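Local coordinates for capsid protein VP1 (Human polyomavirus 12, PDB 6Y5Z), which probably forms, as disulfide-linked pentamers, the T=7 icosahedral shell of the virus, at residues A24-R29 against S66-P71; R198-Y203 against T221-E226; L240-V245 against L262-N267. All blocks are in the same frame, centred on the assembly; numbering follows the deposited sequence. Where two conformers were deposited one is given.

How the contacts relate
All three contacts bridge the two facing sheets of one VP1 jelly roll. Contacts 1 and 3 are immediate neighbours, their centres 7 Å apart: strand 9-26 pairs with strand 257-276 in one sheet, and strand 66-71 with strand 237-250 in the other. Backbone contacts join them directly, with Ala24 O 2.8 Å from Phe266 N and Ser66 N 2.8 Å from Cys242 O. Contact 2 lies toward the other edge of the sandwich, its centre 14 Å from that of contact 3 and 18 Å from that of contact 1, and touches neither; its nearest atoms are about 6 Å from contact 3. Glycerol, probably from the crystallisation liquor, is bound at contact 2.

Contact 1. Residues A24-R29 against S66-P71; sequences AFLNPR and SCARIP
Ser66 and Leu26 carry most of this contact, one through a hydroxyl and the other through its two methyl branches. The side chain of Ser66 is directed at the loop that follows strand 24-26, where OG donates a hydrogen bond of 2.8 Å to Asn27 O. The hydroxyl approaches that carbonyl off its axis, with a C=O...OG angle of 140°, and is tilted 25° from the carbonyl plane. OG also accepts a bond from a water at 2.6 Å, and the same water takes the N-H of Arg29, so Ser66 holds the segment directly at Asn27 and, through the water, at Arg29. Arg29 CG packs beside the hydroxyl, 3.5 Å from Ser66 OG, while the charged end of this arginine runs on to a salt bridge with Asp179.

Strands 24-26 and 66-71 belong to opposite sheets of the VP1 jelly roll, and their segment axes run roughly antiparallel, 8.0 Å apart. Leu26 spans the gap between them. Its CG stands beside the backbone N (chi1 -83°), and from there the branches part: CD2 rests on the backbone, 4.0 Å from Cys67 CA, and CD1 reaches the methyl of Ala68. Farther along, Ala24 CB meets Ile70 CD1 at 4.0 Å, methyl to methyl. On the other side of strand 9-26, Phe25 packs on Leu168 of a neighbouring subunit.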
ATOM      1  N   ALA D  24      24.993  11.743 -13.343  1.00 15.51           N
ATOM      2  CA  ALA D  24      25.653  10.474 -13.702  1.00 16.89           C
ATOM      3  C   ALA D  24      24.601   9.394 -13.866  1.00 16.29           C
ATOM      4  O   ALA D  24      23.581   9.431 -13.154  1.00 16.03           O
ATOM      5  CB  ALA D  24      26.656  10.097 -12.656  1.00 17.19           C
ATOM      6  N   PHE D  25      24.875   8.429 -14.741  1.00 16.42           N
ATOM      7  CA  PHE D  25      24.157   7.134 -14.789  1.00 16.57           C
ATOM      8  C   PHE D  25      25.127   6.084 -14.244  1.00 17.26           C
ATOM      9  O   PHE D  25      26.287   6.084 -14.659  1.00 19.13           O
ATOM     10  CB  PHE D  25      23.696   6.802 -16.208  1.00 17.64           C
ATOM     11  CG  PHE D  25      22.552   7.615 -16.785  1.00 19.88           C
ATOM     12  CD1 PHE D  25      21.235   7.251 -16.568  1.00 20.78           C
ATOM     13  CD2 PHE D  25      22.801   8.691 -17.619  1.00 22.14           C
ATOM     14  CE1 PHE D  25      20.193   7.963 -17.155  1.00 20.76           C
ATOM     15  CE2 PHE D  25      21.764   9.409 -18.203  1.00 20.77           C
ATOM     16  CZ  PHE D  25      20.461   9.038 -17.975  1.00 20.92           C
ATOM     17  N   LEU D  26      24.689   5.255 -13.303  1.00 15.65           N
ATOM     18  CA  LEU D  26      25.420   4.048 -12.853  1.00 15.60           C
ATOM     19  C   LEU D  26      24.746   2.825 -13.464  1.00 15.13           C
ATOM     20  O   LEU D  26      23.558   2.611 -13.212  1.00 15.39           O
ATOM     21  CB  LEU D  26      25.464   3.997 -11.325  1.00 16.51           C
ATOM     22  CG  LEU D  26      26.574   4.827 -10.683  1.00 17.21           C
ATOM     23  CD1 LEU D  26      26.484   6.302 -11.036  1.00 18.06           C
ATOM     24  CD2 LEU D  26      26.570   4.640  -9.176  1.00 17.64           C
ATOM     25  N   ASN D  27      25.484   2.042 -14.243  1.00 14.58           N
ATOM     26  CA  ASN D  27      24.964   0.789 -14.825  1.00 14.96           C
ATOM     27  C   ASN D  27      24.949  -0.279 -13.746  1.00 14.41           C
ATOM     28  O   ASN D  27      25.796  -0.309 -12.842  1.00 14.71           O
ATOM     29  CB  ASN D  27      25.762   0.360 -16.056  1.00 15.97           C
ATOM     30  CG  ASN D  27      25.339   1.152 -17.267  1.00 15.95           C
ATOM     31  OD1 ASN D  27      24.150   1.368 -17.460  1.00 17.14           O
ATOM     32  ND2 ASN D  27      26.307   1.632 -18.033  1.00 21.36           N
ATOM     33  N   PRO D  28      23.954  -1.178 -13.824  1.00 14.46           N
ATOM     34  CA  PRO D  28      23.832  -2.256 -12.855  1.00 14.00           C
ATOM     35  C   PRO D  28      24.967  -3.280 -13.023  1.00 14.78           C
ATOM     36  O   PRO D  28      25.532  -3.426 -14.113  1.00 13.93           O
ATOM     37  CB  PRO D  28      22.458  -2.858 -13.176  1.00 14.60           C
ATOM     38  CG  PRO D  28      22.273  -2.598 -14.616  1.00 14.23           C
ATOM     39  CD  PRO D  28      22.960  -1.280 -14.900  1.00 14.02           C
ATOM     40  N   ARG D  29      25.324  -3.899 -11.903  1.00 13.59           N
ATOM     41  CA  ARG D  29      26.356  -4.957 -11.832  1.00 14.30           C
ATOM     42  C   ARG D  29      25.678  -6.218 -11.309  1.00 13.79           C
ATOM     43  O   ARG D  29      25.791  -6.505 -10.125  1.00 14.92           O
ATOM     44  CB  ARG D  29      27.523  -4.457 -10.975  1.00 14.35           C
ATOM     45  CG  ARG D  29      28.130  -3.156 -11.482  1.00 15.59           C
ATOM     46  CD  ARG D  29      28.866  -3.383 -12.795  1.00 16.64           C
ATOM     47  NE  ARG D  29      29.390  -2.173 -13.389  1.00 17.60           N
ATOM     48  CZ  ARG D  29      29.067  -1.666 -14.571  1.00 18.36           C
ATOM     49  NH1 ARG D  29      28.078  -2.166 -15.297  1.00 18.90           N
ATOM     50  NH2 ARG D  29      29.678  -0.565 -14.975  1.00 19.15           N
ATOM     51  N   SER D  66      26.797  -1.108  -7.322  1.00 13.47           N
ATOM     52  CA  SER D  66      27.414  -0.125  -8.243  1.00 14.10           C
ATOM     53  C   SER D  66      27.954   1.050  -7.427  1.00 14.23           C
ATOM     54  O   SER D  66      27.334   1.443  -6.411  1.00 15.20           O
ATOM     55  CB  SER D  66      26.399   0.326  -9.248  1.00 14.35           C
ATOM     56  OG  SER D  66      25.969  -0.765 -10.047  1.00 15.16           O
ATOM     57  N   CYS D  67      29.048   1.661  -7.867  1.00 14.54           N
ATOM     58  CA  CYS D  67      29.552   2.905  -7.229  1.00 14.49           C
ATOM     59  C   CYS D  67      30.439   3.685  -8.182  1.00 15.73           C
ATOM     60  O   CYS D  67      31.008   3.094  -9.106  1.00 17.36           O
ATOM     61  CB  CYS D  67      30.260   2.668  -5.910  1.00 14.82           C
ATOM     62  SG  CYS D  67      31.726   1.610  -6.052  1.00 18.53           S
ATOM     63  N   ALA D  68      30.466   4.991  -7.972  1.00 16.12           N
ATOM     64  CA  ALA D  68      31.285   5.908  -8.779  1.00 15.97           C
ATOM     65  C   ALA D  68      31.680   7.079  -7.888  1.00 16.93           C
ATOM     66  O   ALA D  68      30.883   7.515  -7.024  1.00 17.85           O
ATOM     67  CB  ALA D  68      30.537   6.337 -10.020  1.00 16.85           C
ATOM     68  N   ARG D  69      32.894   7.571  -8.094  1.00 17.68           N
ATOM     69  CA  ARG D  69      33.344   8.842  -7.508  1.00 17.13           C
ATOM     70  C   ARG D  69      33.398   9.845  -8.655  1.00 17.80           C
ATOM     71  O   ARG D  69      34.091   9.567  -9.647  1.00 18.34           O
ATOM     72  CB  ARG D  69      34.688   8.698  -6.802  1.00 17.61           C
ATOM     73  CG  ARG D  69      35.216  10.030  -6.291  1.00 17.72           C
ATOM     74  CD  ARG D  69      36.659   9.926  -5.843  1.00 18.53           C
ATOM     75  NE  ARG D  69      37.198  11.211  -5.394  1.00 18.54           N
ATOM     76  CZ  ARG D  69      37.641  12.176  -6.202  1.00 20.44           C
ATOM     77  NH1 ARG D  69      37.620  12.017  -7.513  1.00 22.01           N
ATOM     78  NH2 ARG D  69      38.103  13.303  -5.698  1.00 21.77           N
ATOM     79  N   ILE D  70      32.603  10.905  -8.559  1.00 16.55           N
ATOM     80  CA  ILE D  70      32.569  11.992  -9.580  1.00 19.40           C
ATOM     81  C   ILE D  70      33.482  13.115  -9.101  1.00 19.49           C
ATOM     82  O   ILE D  70      33.280  13.673  -8.018  1.00 19.48           O
ATOM     83  CB  ILE D  70      31.141  12.515  -9.832  1.00 20.43           C
ATOM     84  CG1 ILE D  70      30.100  11.400  -9.988  1.00 21.34           C
ATOM     85  CG2 ILE D  70      31.166  13.428 -11.044  1.00 22.73           C
ATOM     86  CD1 ILE D  70      30.370  10.432 -11.109  1.00 21.42           C
ATOM     87  N   PRO D  71      34.500  13.513  -9.904  1.00 18.93           N
ATOM     88  CA  PRO D  71      35.346  14.633  -9.516  1.00 20.53           C
ATOM     89  C   PRO D  71      34.567  15.953  -9.550  1.00 18.95           C
ATOM     90  O   PRO D  71      33.729  16.118 -10.414  1.00 21.29           O
ATOM     91  CB  PRO D  71      36.468  14.647 -10.564  1.00 21.33           C
ATOM     92  CG  PRO D  71      36.361  13.312 -11.299  1.00 22.88           C
ATOM     93  CD  PRO D  71      34.911  12.898 -11.179  1.00 20.84           C
TER
HETATM   94  O   HOH W   1      24.538  -2.859  -9.353  1.00 13.99           O

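Contact 2. Residues R198-Y203 against T221-E226; sequences RYFGNY and TILLDE. With GOL (glycerol), chain Q.
Arg198 crosses Leu223 obliquely to reach its carbonyl. The arginine chain bends at its second torsion (chi2 -52°), which carries NE round to Leu223 O at 2.8 Å. This hydrogen bond is far from straight, 136° at the proton, and the donor is tilted 30° from the carbonyl plane; NH2 adds a weak second bond to the same oxygen. Beneath this polar link the aliphatic root of the arginine lies against the leucine, with Arg198 CB 3.7 Å from Leu223 CD2. That methyl also meets the edge of the phenyl ring, 4.0 Å from Phe200 CE1. Phe200 and Thr221 approach from opposite directions, and Phe200 CZ comes within 3.5 Å of Thr221 CG2.

At the guanidinium end, glycerol joins Arg198 to the carboxylate of Asp225. Arg198 NH2 donates to its O2 at 3.2 Å and weakly to O3, and O3 in turn donates to Asp225 OD2 at 2.5 Å. Arg198 NH2 and Asp225 OD2 are 4.1 Å apart, beyond a salt bridge, and no N-H points at that oxygen; only the charges are near.

In the jelly roll, strand 197-204 pairs with strand 124-131, whose Phe128 stacks on Phe200, whereas strand 221-222 pairs with strand 83-96 in the facing sheet; residues 200-203 pair antiparallel with a strand of a neighbouring subunit, so that the sheet runs on across the interface.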
ATOM      1  N   ARG D 198      24.040   9.944   2.864  1.00 13.63           N
ATOM      2  CA  ARG D 198      22.604   9.628   3.028  1.00 13.79           C
ATOM      3  C   ARG D 198      22.311   8.421   2.169  1.00 13.30           C
ATOM      4  O   ARG D 198      22.679   8.452   0.976  1.00 13.31           O
ATOM      5  CB  ARG D 198      21.706  10.792   2.619  1.00 14.57           C
ATOM      6  CG  ARG D 198      22.045  12.116   3.282  1.00 15.92           C
ATOM      7  CD  ARG D 198      22.141  12.092   4.799  1.00 16.79           C
ATOM      8  NE  ARG D 198      22.504  13.449   5.158  1.00 19.76           N
ATOM      9  CZ  ARG D 198      23.652  13.829   5.694  1.00 19.14           C
ATOM     10  NH1 ARG D 198      24.538  12.943   6.113  1.00 19.83           N
ATOM     11  NH2 ARG D 198      23.863  15.113   5.903  1.00 20.76           N
ATOM     12  N   TYR D 199      21.746   7.367   2.756  1.00 12.72           N
ATOM     13  CA  TYR D 199      21.338   6.191   1.952  1.00 12.69           C
ATOM     14  C   TYR D 199      19.861   5.903   2.172  1.00 13.34           C
ATOM     15  O   TYR D 199      19.338   6.280   3.240  1.00 14.02           O
ATOM     16  CB  TYR D 199      22.211   4.969   2.219  1.00 13.40           C
ATOM     17  CG  TYR D 199      22.104   4.371   3.589  1.00 13.30           C
ATOM     18  CD1 TYR D 199      21.101   3.474   3.901  1.00 14.39           C
ATOM     19  CD2 TYR D 199      22.993   4.718   4.590  1.00 14.71           C
ATOM     20  CE1 TYR D 199      21.005   2.924   5.170  1.00 14.39           C
ATOM     21  CE2 TYR D 199      22.916   4.176   5.854  1.00 15.49           C
ATOM     22  CZ  TYR D 199      21.896   3.294   6.157  1.00 15.98           C
ATOM     23  OH  TYR D 199      21.796   2.730   7.398  1.00 16.83           O
ATOM     24  N   PHE D 200      19.261   5.256   1.169  1.00 13.08           N
ATOM     25  CA  PHE D 200      17.814   4.974   1.081  1.00 13.55           C
ATOM     26  C   PHE D 200      17.662   3.638   0.377  1.00 14.59           C
ATOM     27  O   PHE D 200      18.317   3.425  -0.646  1.00 16.19           O
ATOM     28  CB  PHE D 200      17.098   6.071   0.295  1.00 14.24           C
ATOM     29  CG  PHE D 200      17.426   7.491   0.701  1.00 14.01           C
ATOM     30  CD1 PHE D 200      18.559   8.119   0.211  1.00 14.89           C
ATOM     31  CD2 PHE D 200      16.578   8.202   1.534  1.00 15.78           C
ATOM     32  CE1 PHE D 200      18.858   9.420   0.593  1.00 14.58           C
ATOM     33  CE2 PHE D 200      16.850   9.519   1.873  1.00 15.64           C
ATOM     34  CZ  PHE D 200      17.984  10.122   1.383  1.00 15.04           C
ATOM     35  N   GLY D 201      16.834   2.743   0.897  1.00 14.48           N
ATOM     36  CA  GLY D 201      16.603   1.493   0.172  1.00 15.28           C
ATOM     37  C   GLY D 201      15.295   0.844   0.543  1.00 15.59           C
ATOM     38  O   GLY D 201      14.665   1.219   1.557  1.00 15.36           O
ATOM     39  N   ASN D 202      14.905  -0.108  -0.288  1.00 15.37           N
ATOM     40  CA  ASN D 202      13.740  -0.944   0.047  1.00 16.74           C
ATOM     41  C   ASN D 202      13.987  -2.330  -0.520  1.00 15.52           C
ATOM     42  O   ASN D 202      14.651  -2.496  -1.572  1.00 16.99           O
ATOM     43  CB  ASN D 202      12.419  -0.309  -0.386  1.00 18.67           C
ATOM     44  CG  ASN D 202      12.105  -0.440  -1.853  1.00 21.32           C
ATOM     45  OD1 ASN D 202      11.356  -1.335  -2.252  1.00 27.89           O
ATOM     46  ND2 ASN D 202      12.656   0.432  -2.674  1.00 22.46           N
ATOM     47  N   TYR D 203      13.423  -3.296   0.168  1.00 14.79           N
ATOM     48  CA  TYR D 203      13.523  -4.717  -0.192  1.00 13.88           C
ATOM     49  C   TYR D 203      12.131  -5.333  -0.160  1.00 14.11           C
ATOM     50  O   TYR D 203      11.340  -4.982   0.726  1.00 14.34           O
ATOM     51  CB  TYR D 203      14.446  -5.423   0.796  1.00 14.08           C
ATOM     52  CG  TYR D 203      14.228  -6.904   0.819  1.00 13.53           C
ATOM     53  CD1 TYR D 203      14.811  -7.720  -0.141  1.00 14.45           C
ATOM     54  CD2 TYR D 203      13.426  -7.487   1.780  1.00 15.04           C
ATOM     55  CE1 TYR D 203      14.594  -9.080  -0.147  1.00 14.51           C
ATOM     56  CE2 TYR D 203      13.220  -8.854   1.799  1.00 14.68           C
ATOM     57  CZ  TYR D 203      13.801  -9.647   0.834  1.00 15.04           C
ATOM     58  OH  TYR D 203      13.546 -10.983   0.830  1.00 17.87           O
ATOM     59  N   THR D 221      14.910  14.507  -3.578  1.00 15.86           N
ATOM     60  CA  THR D 221      15.292  13.896  -2.279  1.00 16.54           C
ATOM     61  C   THR D 221      16.202  14.892  -1.560  1.00 16.58           C
ATOM     62  O   THR D 221      17.274  15.181  -2.088  1.00 16.44           O
ATOM     63  CB  THR D 221      15.977  12.543  -2.476  1.00 18.41           C
ATOM     64  OG1 THR D 221      15.101  11.746  -3.278  1.00 22.49           O
ATOM     65  CG2 THR D 221      16.319  11.885  -1.159  1.00 19.56           C
ATOM     66  N   ILE D 222      15.771  15.427  -0.418  1.00 17.14           N
ATOM     67  CA  ILE D 222      16.585  16.361   0.417  1.00 19.22           C
ATOM     68  C   ILE D 222      17.718  15.558   1.060  1.00 19.89           C
ATOM     69  O   ILE D 222      17.452  14.447   1.568  1.00 20.31           O
ATOM     70  CB  ILE D 222      15.704  17.032   1.489  1.00 23.39           C
ATOM     71  CG1 ILE D 222      14.544  17.791   0.847  1.00 26.36           C
ATOM     72  CG2 ILE D 222      16.528  17.936   2.397  1.00 23.86           C
ATOM     73  CD1 ILE D 222      14.993  18.950   0.022  1.00 28.78           C
ATOM     74  N   LEU D 223      18.944  16.098   1.070  1.00 17.16           N
ATOM     75  CA  LEU D 223      20.097  15.379   1.666  1.00 16.55           C
ATOM     76  C   LEU D 223      20.575  16.078   2.937  1.00 16.02           C
ATOM     77  O   LEU D 223      21.541  15.578   3.581  1.00 15.91           O
ATOM     78  CB  LEU D 223      21.217  15.235   0.630  1.00 16.49           C
ATOM     79  CG  LEU D 223      20.863  14.396  -0.599  1.00 15.93           C
ATOM     80  CD1 LEU D 223      21.939  14.516  -1.679  1.00 15.74           C
ATOM     81  CD2 LEU D 223      20.659  12.931  -0.252  1.00 15.95           C
ATOM     82  N   LEU D 224      19.957  17.197   3.281  1.00 17.51           N
ATOM     83  CA  LEU D 224      20.305  17.957   4.503  1.00 17.36           C
ATOM     84  C   LEU D 224      19.911  17.112   5.716  1.00 19.07           C
ATOM     85  O   LEU D 224      18.838  16.465   5.672  1.00 18.95           O
ATOM     86  CB  LEU D 224      19.579  19.299   4.501  1.00 17.85           C
ATOM     87  CG  LEU D 224      19.862  20.177   3.280  1.00 18.71           C
ATOM     88  CD1 LEU D 224      19.192  21.544   3.428  1.00 20.83           C
ATOM     89  CD2 LEU D 224      21.362  20.352   3.059  1.00 16.99           C
ATOM     90  N   ASP D 225      20.782  17.087   6.724  1.00 19.44           N
ATOM     91  CA  ASP D 225      20.530  16.439   8.035  1.00 22.39           C
ATOM     92  C   ASP D 225      19.652  17.358   8.893  1.00 24.54           C
ATOM     93  O   ASP D 225      19.203  18.376   8.405  1.00 22.51           O
ATOM     94  CB  ASP D 225      21.838  16.080   8.739  1.00 22.75           C
ATOM     95  CG  ASP D 225      22.671  17.253   9.254  1.00 22.50           C
ATOM     96  OD1 ASP D 225      22.152  18.389   9.320  1.00 22.57           O
ATOM     97  OD2 ASP D 225      23.874  17.010   9.546  1.00 27.96           O
ATOM     98  N   GLU D 226      19.432  17.000  10.159  1.00 30.50           N
ATOM     99  CA  GLU D 226      18.500  17.746  11.043  1.00 33.22           C
ATOM    100  C   GLU D 226      19.084  19.127  11.384  1.00 34.04           C
ATOM    101  O   GLU D 226      18.308  19.971  11.865  1.00 33.78           O
ATOM    102  CB  GLU D 226      18.173  16.933  12.301  1.00 36.17           C
ATOM    103  CG  GLU D 226      19.360  16.695  13.217  1.00 37.51           C
TER
HETATM  104  C1  GOL Q 302      28.657  16.775   7.530  1.00 40.12           C
HETATM  105  O1  GOL Q 302      29.498  15.683   7.172  1.00 39.40           O
HETATM  106  C2  GOL Q 302      27.196  16.406   7.406  1.00 40.01           C
HETATM  107  O2  GOL Q 302      26.986  15.631   6.228  1.00 36.48           O
HETATM  108  C3  GOL Q 302      26.690  15.635   8.603  1.00 39.27           C
HETATM  109  O3  GOL Q 302      25.319  15.286   8.453  1.00 38.18           O

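Contact 3. Residues L240-V245 against L262-N267; sequences LSCCDV and LPRYFN
Two nitrogens converge on Asp244 OD1: Arg264 NH1, at 2.8 Å, and His126 ND1 from strand 124-131. The other carboxylate oxygen is doubly held as well, since Arg264 NE reaches Asp244 OD2 at 2.9 Å and a water donates to it. The result is a side-on bidentate salt bridge, one nitrogen to each oxygen. Both oxygens are met on their syn sides, although the carboxylate and guanidinium planes stand 35° apart. Arg264 is extended through its first two torsions and turns at the third (chi3 -73°), which lays NE and NH1 across the aspartate instead of carrying them past it. The water continues to Leu262 O at 2.7 Å, and Leu262 N donates to Asp244 O at 3.2 Å, tying together the backbones of the two segments where their CA atoms lie closest.

Strands 237-250 and 257-276 form one beta hairpin, whose arms part into opposite sheets of the jelly roll with side chains filling the space between. Phe266 lies with one face over Leu240, whose CB stands 4.2 Å from the ring centroid and almost on the ring normal, a CH-pi contact. Cys242 comes to the edge of this ring instead, its SG 5.3 Å from the centroid of Phe266, while its CB packs 3.7 Å from Arg264 CD. The cysteine thus sits between the ion pair and the hydrophobic layer.

Although the pair is buried, the two-point salt bridge, with the bonds from His126 and water to Asp244 and of Thr94 to Arg264, probably keeps both ionised and neutralises much of the charge locally.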
ATOM      1  N   LEU D 240      28.657   8.242  -5.242  1.00 13.53           N
ATOM      2  CA  LEU D 240      27.325   7.716  -5.592  1.00 13.48           C
ATOM      3  C   LEU D 240      27.400   6.205  -5.517  1.00 14.71           C
ATOM      4  O   LEU D 240      28.393   5.617  -5.983  1.00 14.68           O
ATOM      5  CB  LEU D 240      26.934   8.125  -7.001  1.00 13.79           C
ATOM      6  CG  LEU D 240      27.062   9.614  -7.315  1.00 14.20           C
ATOM      7  CD1 LEU D 240      26.742   9.873  -8.780  1.00 15.19           C
ATOM      8  CD2 LEU D 240      26.155  10.419  -6.410  1.00 14.53           C
ATOM      9  N   SER D 241      26.361   5.591  -4.979  1.00 13.63           N
ATOM     10  CA  SER D 241      26.271   4.125  -4.766  0.50 13.44           C
ATOM     11  C   SER D 241      24.845   3.683  -5.087  1.00 13.38           C
ATOM     12  O   SER D 241      23.959   4.472  -4.797  1.00 13.50           O
ATOM     13  CB  SER D 241      26.597   3.780  -3.344  0.50 12.57           C
ATOM     14  OG  SER D 241      27.870   4.272  -2.952  0.50 11.37           O
ATOM     15  N   CYS D 242      24.649   2.478  -5.601  1.00 12.94           N
ATOM     16  CA  CYS D 242      23.266   1.971  -5.771  1.00 13.66           C
ATOM     17  C   CYS D 242      23.275   0.475  -6.040  1.00 13.98           C
ATOM     18  O   CYS D 242      24.330  -0.106  -6.330  1.00 14.54           O
ATOM     19  CB  CYS D 242      22.536   2.719  -6.872  1.00 13.65           C
ATOM     20  SG  CYS D 242      23.340   2.657  -8.493  1.00 15.53           S
ATOM     21  N   CYS D 243      22.092  -0.117  -5.950  1.00 13.89           N
ATOM     22  CA  CYS D 243      21.777  -1.432  -6.527  1.00 14.50           C
ATOM     23  C   CYS D 243      20.279  -1.425  -6.812  1.00 13.50           C
ATOM     24  O   CYS D 243      19.512  -0.905  -5.982  1.00 14.09           O
ATOM     25  CB  CYS D 243      22.162  -2.546  -5.567  1.00 14.52           C
ATOM     26  SG  CYS D 243      21.970  -4.174  -6.319  1.00 18.63           S
ATOM     27  N   ASP D 244      19.889  -1.970  -7.947  1.00 12.88           N
ATOM     28  CA  ASP D 244      18.476  -1.990  -8.376  1.00 12.57           C
ATOM     29  C   ASP D 244      18.174  -3.314  -9.059  1.00 13.03           C
ATOM     30  O   ASP D 244      18.112  -3.379 -10.298  1.00 15.14           O
ATOM     31  CB  ASP D 244      18.189  -0.779  -9.259  1.00 12.98           C
ATOM     32  CG  ASP D 244      18.287   0.504  -8.461  1.00 12.79           C
ATOM     33  OD1 ASP D 244      17.375   0.741  -7.636  1.00 13.91           O
ATOM     34  OD2 ASP D 244      19.310   1.257  -8.622  1.00 13.42           O
ATOM     35  N   VAL D 245      17.960  -4.335  -8.233  1.00 12.00           N
ATOM     36  CA  VAL D 245      17.532  -5.692  -8.667  1.00 12.82           C
ATOM     37  C   VAL D 245      16.019  -5.662  -8.865  1.00 12.98           C
ATOM     38  O   VAL D 245      15.305  -5.346  -7.898  1.00 14.06           O
ATOM     39  CB  VAL D 245      17.896  -6.769  -7.631  1.00 12.71           C
ATOM     40  CG1 VAL D 245      17.315  -8.122  -8.028  1.00 13.52           C
ATOM     41  CG2 VAL D 245      19.404  -6.852  -7.444  1.00 13.39           C
ATOM     42  N   LEU D 262      18.551  -2.730 -13.358  1.00 12.82           N
ATOM     43  CA  LEU D 262      18.344  -1.559 -14.239  1.00 13.35           C
ATOM     44  C   LEU D 262      19.287  -0.457 -13.796  1.00 12.64           C
ATOM     45  O   LEU D 262      19.687  -0.359 -12.627  1.00 13.16           O
ATOM     46  CB  LEU D 262      16.879  -1.093 -14.185  1.00 13.55           C
ATOM     47  CG  LEU D 262      15.869  -1.991 -14.901  1.00 14.66           C
ATOM     48  CD1 LEU D 262      14.450  -1.479 -14.681  1.00 15.12           C
ATOM     49  CD2 LEU D 262      16.180  -2.099 -16.387  1.00 15.64           C
ATOM     50  N   PRO D 263      19.655   0.433 -14.731  1.00 12.51           N
ATOM     51  CA  PRO D 263      20.525   1.557 -14.414  1.00 12.69           C
ATOM     52  C   PRO D 263      19.807   2.608 -13.577  1.00 12.69           C
ATOM     53  O   PRO D 263      18.601   2.698 -13.636  1.00 13.09           O
ATOM     54  CB  PRO D 263      20.909   2.181 -15.760  1.00 13.18           C
ATOM     55  CG  PRO D 263      20.227   1.330 -16.801  1.00 13.29           C
ATOM     56  CD  PRO D 263      19.228   0.429 -16.128  1.00 13.06           C
ATOM     57  N   ARG D 264      20.591   3.397 -12.861  1.00 12.50           N
ATOM     58  CA  ARG D 264      20.077   4.516 -12.060  1.00 12.60           C
ATOM     59  C   ARG D 264      20.753   5.812 -12.494  1.00 13.37           C
ATOM     60  O   ARG D 264      21.993   5.872 -12.569  1.00 12.63           O
ATOM     61  CB  ARG D 264      20.291   4.233 -10.574  1.00 12.95           C
ATOM     62  CG  ARG D 264      19.851   5.360  -9.656  1.00 12.61           C
ATOM     63  CD  ARG D 264      19.973   4.971  -8.196  1.00 13.41           C
ATOM     64  NE  ARG D 264      18.985   4.007  -7.704  1.00 13.53           N
ATOM     65  CZ  ARG D 264      17.806   4.304  -7.160  1.00 13.97           C
ATOM     66  NH1 ARG D 264      17.013   3.340  -6.718  1.00 14.47           N
ATOM     67  NH2 ARG D 264      17.406   5.568  -7.095  1.00 14.03           N
ATOM     68  N   TYR D 265      19.938   6.841 -12.640  1.00 13.06           N
ATOM     69  CA  TYR D 265      20.365   8.237 -12.857  1.00 13.44           C
ATOM     70  C   TYR D 265      20.427   8.978 -11.527  1.00 12.55           C
ATOM     71  O   TYR D 265      19.532   8.799 -10.652  1.00 12.74           O
ATOM     72  CB  TYR D 265      19.352   8.935 -13.753  1.00 14.38           C
ATOM     73  CG  TYR D 265      19.619  10.385 -14.020  1.00 14.28           C
ATOM     74  CD1 TYR D 265      20.635  10.790 -14.865  1.00 14.88           C
ATOM     75  CD2 TYR D 265      18.851  11.356 -13.406  1.00 14.83           C
ATOM     76  CE1 TYR D 265      20.870  12.140 -15.103  1.00 15.82           C
ATOM     77  CE2 TYR D 265      19.035  12.701 -13.676  1.00 15.44           C
ATOM     78  CZ  TYR D 265      20.070  13.097 -14.491  1.00 15.47           C
ATOM     79  OH  TYR D 265      20.200  14.451 -14.710  1.00 17.66           O
ATOM     80  N   PHE D 266      21.401   9.874 -11.421  1.00 11.99           N
ATOM     81  CA  PHE D 266      21.565  10.821 -10.300  1.00 12.13           C
ATOM     82  C   PHE D 266      21.761  12.216 -10.866  1.00 13.96           C
ATOM     83  O   PHE D 266      22.596  12.380 -11.775  1.00 13.93           O
ATOM     84  CB  PHE D 266      22.792  10.520  -9.441  1.00 13.27           C
ATOM     85  CG  PHE D 266      22.808   9.184  -8.740  1.00 13.31           C
ATOM     86  CD1 PHE D 266      23.084   8.001  -9.423  1.00 13.21           C
ATOM     87  CD2 PHE D 266      22.643   9.121  -7.370  1.00 13.51           C
ATOM     88  CE1 PHE D 266      23.154   6.794  -8.748  1.00 13.63           C
ATOM     89  CE2 PHE D 266      22.721   7.910  -6.696  1.00 13.66           C
ATOM     90  CZ  PHE D 266      22.995   6.750  -7.385  1.00 13.86           C
ATOM     91  N   ASN D 267      21.045  13.200 -10.320  1.00 14.02           N
ATOM     92  CA  ASN D 267      21.365  14.631 -10.551  1.00 14.30           C
ATOM     93  C   ASN D 267      21.433  15.277  -9.179  1.00 13.56           C
ATOM     94  O   ASN D 267      20.381  15.467  -8.554  1.00 13.49           O
ATOM     95  CB  ASN D 267      20.364  15.330 -11.467  1.00 14.60           C
ATOM     96  CG  ASN D 267      20.835  16.722 -11.845  1.00 17.74           C
ATOM     97  OD1 ASN D 267      21.537  17.362 -11.085  1.00 20.55           O
ATOM     98  ND2 ASN D 267      20.547  17.159 -13.057  1.00 20.94           N
TER
HETATM   99  O   HOH W   2      21.189   0.387 -10.456  1.00 16.27           O